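PDB 7EHP: chitin oligosaccahride binding protein NagB1 from Paenibacillus sp. FPU-7, which binds chitin oligosaccharides, probably as an extracellular solute-binding protein that captures N,N'-diacetylchitobiose and triacetylchitotriose for uptake. Local coordinates for residues T115-E120 / L347-A352; T174-T179 / P186-G191; F267-V270 / G274-M277. All blocks are in the same frame, centred on the assembly; numbering follows the deposited sequence.

Interaction 1 (T115-E120 / L347-A352); sequences TAYFVE and LRQFPA. With NAG (2-acetamido-2-deoxy-beta-D-glucopyranose), chain C.
Gln349 NE2, close to Tyr117 OH of the other segment, weakly donates to two carbonyls, Leu347 O at 3.5 Å and Ser345 O. These bonds help to hold the amide at the edge of the Tyr117 ring. The contact belongs to the periplasmic-binding-protein fold. Strand 109-125 pairs antiparallel with strand 277-288, and strand 348-350 runs parallel to 277-288. Segments 115-120 and 347-352 therefore meet through side chains. Tyr117 has CG anti to the backbone N (chi1 167°), which carries the phenol out to Gln349. The two side chains come from opposite directions, and the amide is turned only 29° from the ring plane. Tyr117 OH is modelled 2.5 Å from Gln349 OE1 and equally close to NE2. It sits too near the amide, so a hydrogen bond to OE1 is doubtful in detail. Tyr282 meets the Tyr117 ring from outside the two segments.

The other half of the contact faces the sugar. The first torsion of Phe118 (chi1 85°) sets its ring against the sugar in the glycan pocket. NAG C6 stands over the centre of one face, 3.5 Å above the plane, a CH-pi arrangement. The rim of the same ring touches the other segment, with Phe118 CZ 4.1 Å from Ala352 CB. An alanine here is likely to leave the sugar C6 without its aromatic floor and Ala352 without its ring neighbour. Glu120 and Ala352 are further pocket residues, and Ser283 and Asp354 hydrogen-bond the sugar. Phe118 CE2 comes within 3.5 Å of NAG O6, and Ala352 CB lies 3.2 Å from NAG O4.

Interaction 2 (T174-T179 / P186-G191); sequences TLWVRT and PGFVRG
Trp176 and Phe188 carry this contact, and they are the two residues that touch. Trp176 is on helix 165-180 and Phe188 on the short helix 184-190, the next helix in the chain. The contact packs these two consecutive helices of the solute-binding fold together, about 17 Å from the centre of the chain to the centre of the contact. The CB of Trp176 points toward segment 186-191. From there CG lies between the backbone N and the carbonyl carbon (chi1 80°), and this sends the indole across to the second helix. Trp176 CD1 is the first ring atom to come near, 4.5 Å from Phe188 CE2. Trp176 NE1 follows and makes the closest approach, 3.9 Å from Phe188 CE2. Next round the ring, Trp176 CE2 is 4.3 Å from Phe188 CE2. Further out the indole turns away: Trp176 CH2 is 5.5 Å from Phe188 CE2.

Phe188 reaches back with CG beside its own backbone N and anti to the carbonyl carbon (chi1 -64°). One ring corner, CE2, does most of the touching. The five-membered ring of Trp176 and the phenyl ring of Phe188 have centroids 5.8 Å apart, and their planes are inclined at 45°. The pair is oblique.

The two rings belong to a larger aromatic cluster. Trp195 stacks on Phe188 and meets Trp176 edge-to-face, and Phe353 also meets Trp176 edge-to-face. Val200 of helix 198-213 and Gln390 of helix 379-396 pack against Phe188.

No hydrogen bond or charge pair joins the two segments. Across them the polar N-H at Trp176 NE1 meets only ring carbon of Phe188, so the hold of this buried contact is probably van der Waals and hydrophobic.

Interaction 3 (F267-V270 / G274-M277); sequences FPDV and GDGM
Asp269 and Asp275 each give a carboxylate oxygen to a backbone N-H of the other segment. Val270 N donates to Asp275 OD1 at 3.0 Å. That bond is nearly straight, 172° at the hydrogen, and arrives on the syn side but tilted out of the carboxylate plane. In return, Gly276 N donates to Asp269 OD1 at 3.1 Å. Here the angle is 160°, and the donor stands above the plane of the group. With this exchange the two carboxylates lie stacked, their planes nearly parallel and Asp269 CG 3.6 Å from Asp275 CG. Asp269 OD1 is 3.8 Å from Asp275 OD1, so like charges are close. Val270 CG2 adds a looser contact to Asp275 OD1, at 3.9 Å.

Both segments belong to one loop between strands 262-265 and 277-288. Residues Gly274 to Met277 form a type II beta turn. Gly276 takes its third position, with the positive phi usual there, and the turn presents its N-H to Asp269. The closing bond of the turn, Met277 N to Gly274 O, is weak at 3.5 Å.

The CG of Asp275 sits beside its backbone N (chi1 -74°), which aims the carboxylate at the opposite backbone. Its other oxygen, OD2, accepts a hydrogen bond from Gly271 N and a weak one from Gly272 N. One side chain thus gathers the amides of Val270, Gly271 and, weakly, Gly272.

Arg178 of helix 165-180 holds the next layer. Its NH2 binds the carbonyls of Phe267 and Met277, and its NE binds that of Pro268. Its charge probably eases the crowding of the carboxylates, although its ion pair with Asp269 is long and weak, as is that from Arg138.

Interaction 1 lines the glycan pocket; interactions 2 and 3 lie further out. Trp176 of interaction 2 has its side chain about 10 Å from a bound NAG. Phe350 connects the pocket strand to the others. Phe350 CE1 is 3.7 Å from Val177 CG1 on helix 165-180, and Phe350 CD1 is 3.8 Å from Met277 CB in interaction 3. Arg178 ties interactions 2 and 3 together, with Arg178 O 2.8 Å from Gly274 N, a probable hydrogen bond. Along the chain, interactions 2 and 3 follow one another between the two segments of interaction 1. The centre of interaction 1 is about 16 Å from that of interaction 2 and 14 Å from that of interaction 3; interactions 2 and 3 are 14 Å apart.

Interaction 1 (T115-E120 / L347-A352)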
# COMPACT_ATOMS: atom_id res chain seq x y z
N THR A 115 -9.46 -6.47 1.23
CA THR A 115 -9.04 -7.83 1.53
C THR A 115 -7.93 -7.88 2.55
O THR A 115 -7.60 -8.97 3.02
CB THR A 115 -8.54 -8.56 0.28
OG1 THR A 115 -7.49 -7.80 -0.33
CG2 THR A 115 -9.68 -8.84 -0.73
N ALA A 116 -7.32 -6.74 2.87
CA ALA A 116 -6.19 -6.70 3.78
C ALA A 116 -6.22 -5.42 4.60
O ALA A 116 -6.77 -4.40 4.18
CB ALA A 116 -4.86 -6.78 3.03
N TYR A 117 -5.60 -5.49 5.77
CA TYR A 117 -5.13 -4.31 6.48
C TYR A 117 -3.64 -4.17 6.22
O TYR A 117 -2.90 -5.16 6.28
CB TYR A 117 -5.40 -4.43 7.98
CG TYR A 117 -4.69 -3.41 8.83
CD1 TYR A 117 -5.21 -2.13 8.98
CD2 TYR A 117 -3.48 -3.71 9.46
CE1 TYR A 117 -4.57 -1.18 9.75
CE2 TYR A 117 -2.84 -2.78 10.23
CZ TYR A 117 -3.39 -1.52 10.38
OH TYR A 117 -2.74 -0.58 11.14
N PHE A 118 -3.20 -2.95 5.94
CA PHE A 118 -1.78 -2.71 5.67
C PHE A 118 -1.22 -1.75 6.71
O PHE A 118 -1.96 -0.93 7.26
CB PHE A 118 -1.56 -2.16 4.24
CG PHE A 118 -1.72 -0.66 4.11
CD1 PHE A 118 -0.66 0.20 4.36
CD2 PHE A 118 -2.94 -0.11 3.73
CE1 PHE A 118 -0.81 1.60 4.25
CE2 PHE A 118 -3.11 1.26 3.62
CZ PHE A 118 -2.04 2.12 3.87
N VAL A 119 0.08 -1.89 7.00
CA VAL A 119 0.89 -0.81 7.56
C VAL A 119 2.12 -0.65 6.67
O VAL A 119 2.54 -1.60 6.00
CB VAL A 119 1.34 -1.03 9.03
CG1 VAL A 119 0.19 -0.84 10.00
CG2 VAL A 119 1.98 -2.40 9.22
N GLU A 120 2.70 0.54 6.67
CA GLU A 120 3.98 0.80 6.04
C GLU A 120 4.96 1.25 7.10
O GLU A 120 4.63 2.09 7.94
CB GLU A 120 3.87 1.87 4.96
CG GLU A 120 3.16 1.43 3.72
CD GLU A 120 3.12 2.50 2.65
OE1 GLU A 120 3.96 3.44 2.71
OE2 GLU A 120 2.23 2.40 1.77
N LEU A 347 -0.39 1.89 17.13
CA LEU A 347 -0.26 3.34 17.12
C LEU A 347 -1.41 3.99 16.36
O LEU A 347 -2.15 3.35 15.61
CB LEU A 347 1.07 3.76 16.48
CG LEU A 347 2.29 2.90 16.78
CD1 LEU A 347 3.53 3.39 16.02
CD2 LEU A 347 2.56 2.85 18.29
N ARG A 348 -1.55 5.29 16.57
CA ARG A 348 -2.51 6.08 15.80
C ARG A 348 -2.17 5.99 14.32
O ARG A 348 -1.00 5.95 13.93
CB ARG A 348 -2.49 7.52 16.28
CG ARG A 348 -3.42 7.80 17.46
CD ARG A 348 -3.45 9.28 17.72
NE ARG A 348 -2.09 9.73 18.00
CZ ARG A 348 -1.50 10.73 17.35
NH1 ARG A 348 -2.15 11.37 16.39
NH2 ARG A 348 -0.25 11.07 17.66
N GLN A 349 -3.20 5.96 13.47
CA GLN A 349 -2.99 5.60 12.08
C GLN A 349 -3.45 6.70 11.14
O GLN A 349 -4.39 7.44 11.42
CB GLN A 349 -3.74 4.31 11.74
CG GLN A 349 -3.60 3.31 12.84
CD GLN A 349 -3.53 1.92 12.33
OE1 GLN A 349 -4.00 1.63 11.23
NE2 GLN A 349 -2.87 1.05 13.08
N PHE A 350 -2.76 6.78 10.00
CA PHE A 350 -3.22 7.62 8.91
C PHE A 350 -3.22 6.83 7.62
O PHE A 350 -2.41 5.91 7.45
CB PHE A 350 -2.35 8.90 8.77
CG PHE A 350 -0.87 8.65 8.63
CD1 PHE A 350 -0.06 8.45 9.74
CD2 PHE A 350 -0.26 8.70 7.38
CE1 PHE A 350 1.31 8.26 9.62
CE2 PHE A 350 1.11 8.51 7.25
CZ PHE A 350 1.89 8.28 8.37
N PRO A 351 -4.14 7.13 6.70
CA PRO A 351 -4.18 6.39 5.44
C PRO A 351 -3.10 6.87 4.48
O PRO A 351 -2.47 7.91 4.68
CB PRO A 351 -5.59 6.69 4.89
CG PRO A 351 -5.95 8.01 5.49
CD PRO A 351 -5.29 8.03 6.86
N ALA A 352 -2.87 6.08 3.44
CA ALA A 352 -1.93 6.50 2.41
C ALA A 352 -2.46 7.76 1.74
O ALA A 352 -3.67 7.92 1.54
CB ALA A 352 -1.75 5.39 1.37
C1 NAG C . -0.06 -0.17 -2.68
C2 NAG C . -0.30 0.98 -3.66
C3 NAG C . -0.01 2.31 -2.98
C4 NAG C . -0.84 2.44 -1.71
C5 NAG C . -0.60 1.24 -0.80
C6 NAG C . -1.46 1.24 0.44
C7 NAG C . -0.08 0.80 -6.10
C8 NAG C . 0.86 0.66 -7.24
N2 NAG C . 0.48 0.83 -4.88
O3 NAG C . -0.33 3.37 -3.87
O4 NAG C . -0.49 3.62 -1.00
O5 NAG C . -0.87 0.02 -1.50
O6 NAG C . -2.84 1.39 0.13
O7 NAG C . -1.30 0.89 -6.26

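Interaction 2 (T174-T179 / P186-G191)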
# COMPACT_ATOMS: atom_id res chain seq x y z
N THR A 174 5.10 9.29 4.93
CA THR A 174 5.33 9.23 6.39
C THR A 174 6.26 10.33 6.86
O THR A 174 6.09 10.85 7.97
CB THR A 174 5.93 7.87 6.78
OG1 THR A 174 4.99 6.80 6.65
CG2 THR A 174 6.50 7.88 8.22
N LEU A 175 7.23 10.71 6.02
CA LEU A 175 8.12 11.78 6.45
C LEU A 175 7.39 13.11 6.55
O LEU A 175 7.52 13.81 7.56
CB LEU A 175 9.32 11.87 5.51
CG LEU A 175 10.49 11.00 6.00
CD1 LEU A 175 11.63 11.01 4.97
CD2 LEU A 175 10.98 11.52 7.34
N TRP A 176 6.59 13.49 5.53
CA TRP A 176 5.96 14.81 5.68
C TRP A 176 4.80 14.76 6.67
O TRP A 176 4.45 15.79 7.23
CB TRP A 176 5.45 15.44 4.35
CG TRP A 176 4.10 14.95 3.80
CD1 TRP A 176 2.87 15.32 4.26
CD2 TRP A 176 3.84 14.21 2.58
NE1 TRP A 176 1.87 14.76 3.50
CE2 TRP A 176 2.44 14.07 2.46
CE3 TRP A 176 4.66 13.59 1.62
CZ2 TRP A 176 1.83 13.36 1.42
CZ3 TRP A 176 4.06 12.88 0.59
CH2 TRP A 176 2.66 12.77 0.50
N VAL A 177 4.20 13.59 6.88
CA VAL A 177 3.19 13.47 7.93
C VAL A 177 3.85 13.53 9.31
O VAL A 177 3.29 14.11 10.25
CB VAL A 177 2.34 12.19 7.77
CG1 VAL A 177 1.50 11.90 9.04
CG2 VAL A 177 1.43 12.28 6.52
N ARG A 178 5.03 12.93 9.45
CA ARG A 178 5.80 13.11 10.68
C ARG A 178 5.97 14.59 11.01
O ARG A 178 5.78 15.02 12.16
CB ARG A 178 7.17 12.45 10.56
CG ARG A 178 7.19 10.94 10.88
CD ARG A 178 7.37 10.62 12.36
NE ARG A 178 7.32 9.18 12.59
CZ ARG A 178 6.21 8.44 12.52
NH1 ARG A 178 5.06 9.02 12.24
NH2 ARG A 178 6.25 7.13 12.74
N THR A 179 6.34 15.40 10.01
CA THR A 179 6.70 16.79 10.30
C THR A 179 5.49 17.71 10.35
O THR A 179 5.48 18.66 11.14
CB THR A 179 7.68 17.30 9.25
OG1 THR A 179 7.05 17.23 7.97
CG2 THR A 179 8.96 16.48 9.27
N PRO A 186 -5.57 15.74 4.00
CA PRO A 186 -6.92 16.29 3.77
C PRO A 186 -6.91 17.81 3.62
O PRO A 186 -7.68 18.37 2.84
CB PRO A 186 -7.68 15.85 5.04
CG PRO A 186 -6.98 14.62 5.46
CD PRO A 186 -5.54 15.00 5.28
N GLY A 187 -6.02 18.49 4.36
CA GLY A 187 -5.88 19.93 4.20
C GLY A 187 -5.53 20.33 2.78
O GLY A 187 -6.06 21.32 2.26
N PHE A 188 -4.64 19.57 2.13
CA PHE A 188 -4.28 19.86 0.74
C PHE A 188 -5.51 19.94 -0.16
O PHE A 188 -5.65 20.86 -0.97
CB PHE A 188 -3.32 18.79 0.18
CG PHE A 188 -1.98 18.72 0.86
CD1 PHE A 188 -1.43 19.82 1.50
CD2 PHE A 188 -1.25 17.53 0.83
CE1 PHE A 188 -0.19 19.74 2.12
CE2 PHE A 188 -0.00 17.44 1.45
CZ PHE A 188 0.53 18.55 2.10
N VAL A 189 -6.39 18.94 -0.06
CA VAL A 189 -7.52 18.91 -0.99
C VAL A 189 -8.63 19.88 -0.59
O VAL A 189 -9.42 20.28 -1.45
CB VAL A 189 -8.07 17.49 -1.16
CG1 VAL A 189 -6.98 16.52 -1.60
CG2 VAL A 189 -8.72 17.02 0.11
N ARG A 190 -8.72 20.28 0.67
CA ARG A 190 -9.74 21.25 1.04
C ARG A 190 -9.24 22.68 1.04
O ARG A 190 -10.03 23.60 1.22
CB ARG A 190 -10.38 20.89 2.39
CG ARG A 190 -9.51 20.92 3.63
CD ARG A 190 -10.39 20.59 4.87
NE ARG A 190 -10.59 19.16 5.14
CZ ARG A 190 -11.57 18.39 4.63
NH1 ARG A 190 -11.64 17.11 4.97
NH2 ARG A 190 -12.44 18.88 3.75
N GLY A 191 -7.95 22.90 0.77
CA GLY A 191 -7.42 24.24 0.64
C GLY A 191 -6.99 24.91 1.93
O GLY A 191 -6.77 26.13 1.93

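Interaction 3 (F267-V270 / G274-M277)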
# COMPACT_ATOMS: atom_id res chain seq x y z
N PHE A 267 8.48 4.02 11.77
CA PHE A 267 9.52 4.97 11.39
C PHE A 267 9.87 5.87 12.57
O PHE A 267 8.98 6.31 13.29
CB PHE A 267 9.05 5.84 10.21
CG PHE A 267 10.14 6.62 9.58
CD1 PHE A 267 10.98 6.04 8.64
CD2 PHE A 267 10.38 7.94 9.98
CE1 PHE A 267 12.02 6.78 8.07
CE2 PHE A 267 11.40 8.68 9.43
CZ PHE A 267 12.24 8.10 8.48
N PRO A 268 11.16 6.16 12.79
CA PRO A 268 11.55 7.02 13.91
C PRO A 268 10.76 8.33 13.98
O PRO A 268 10.33 8.89 12.97
CB PRO A 268 13.04 7.28 13.66
CG PRO A 268 13.49 6.05 12.94
CD PRO A 268 12.34 5.68 12.04
N ASP A 269 10.56 8.80 15.21
CA ASP A 269 9.97 10.12 15.41
C ASP A 269 10.98 11.20 15.04
O ASP A 269 12.19 10.96 15.03
CB ASP A 269 9.53 10.27 16.86
CG ASP A 269 8.24 9.54 17.15
OD1 ASP A 269 7.55 9.15 16.18
OD2 ASP A 269 7.92 9.35 18.35
N VAL A 270 10.47 12.39 14.71
CA VAL A 270 11.31 13.51 14.29
C VAL A 270 11.05 14.79 15.08
O VAL A 270 11.67 15.81 14.79
CB VAL A 270 11.18 13.78 12.78
CG1 VAL A 270 11.36 12.50 11.97
CG2 VAL A 270 9.87 14.47 12.48
N GLY A 274 3.44 14.75 13.59
CA GLY A 274 2.96 13.42 13.24
C GLY A 274 3.72 12.32 13.95
O GLY A 274 3.65 11.15 13.54
N ASP A 275 4.46 12.67 15.00
CA ASP A 275 5.13 11.64 15.78
C ASP A 275 4.09 10.70 16.39
O ASP A 275 2.95 11.09 16.64
CB ASP A 275 6.00 12.26 16.89
CG ASP A 275 7.27 12.88 16.35
OD1 ASP A 275 7.50 12.82 15.13
OD2 ASP A 275 8.07 13.42 17.15
N GLY A 276 4.51 9.46 16.60
CA GLY A 276 3.69 8.46 17.23
C GLY A 276 2.65 7.82 16.33
O GLY A 276 1.89 6.97 16.81
N MET A 277 2.59 8.20 15.06
CA MET A 277 1.61 7.62 14.15
C MET A 277 2.29 6.70 13.15
O MET A 277 3.50 6.75 12.93
CB MET A 277 0.83 8.71 13.41
CG MET A 277 0.53 9.93 14.24
SD MET A 277 -0.42 11.11 13.28
CE MET A 277 -1.93 10.21 13.05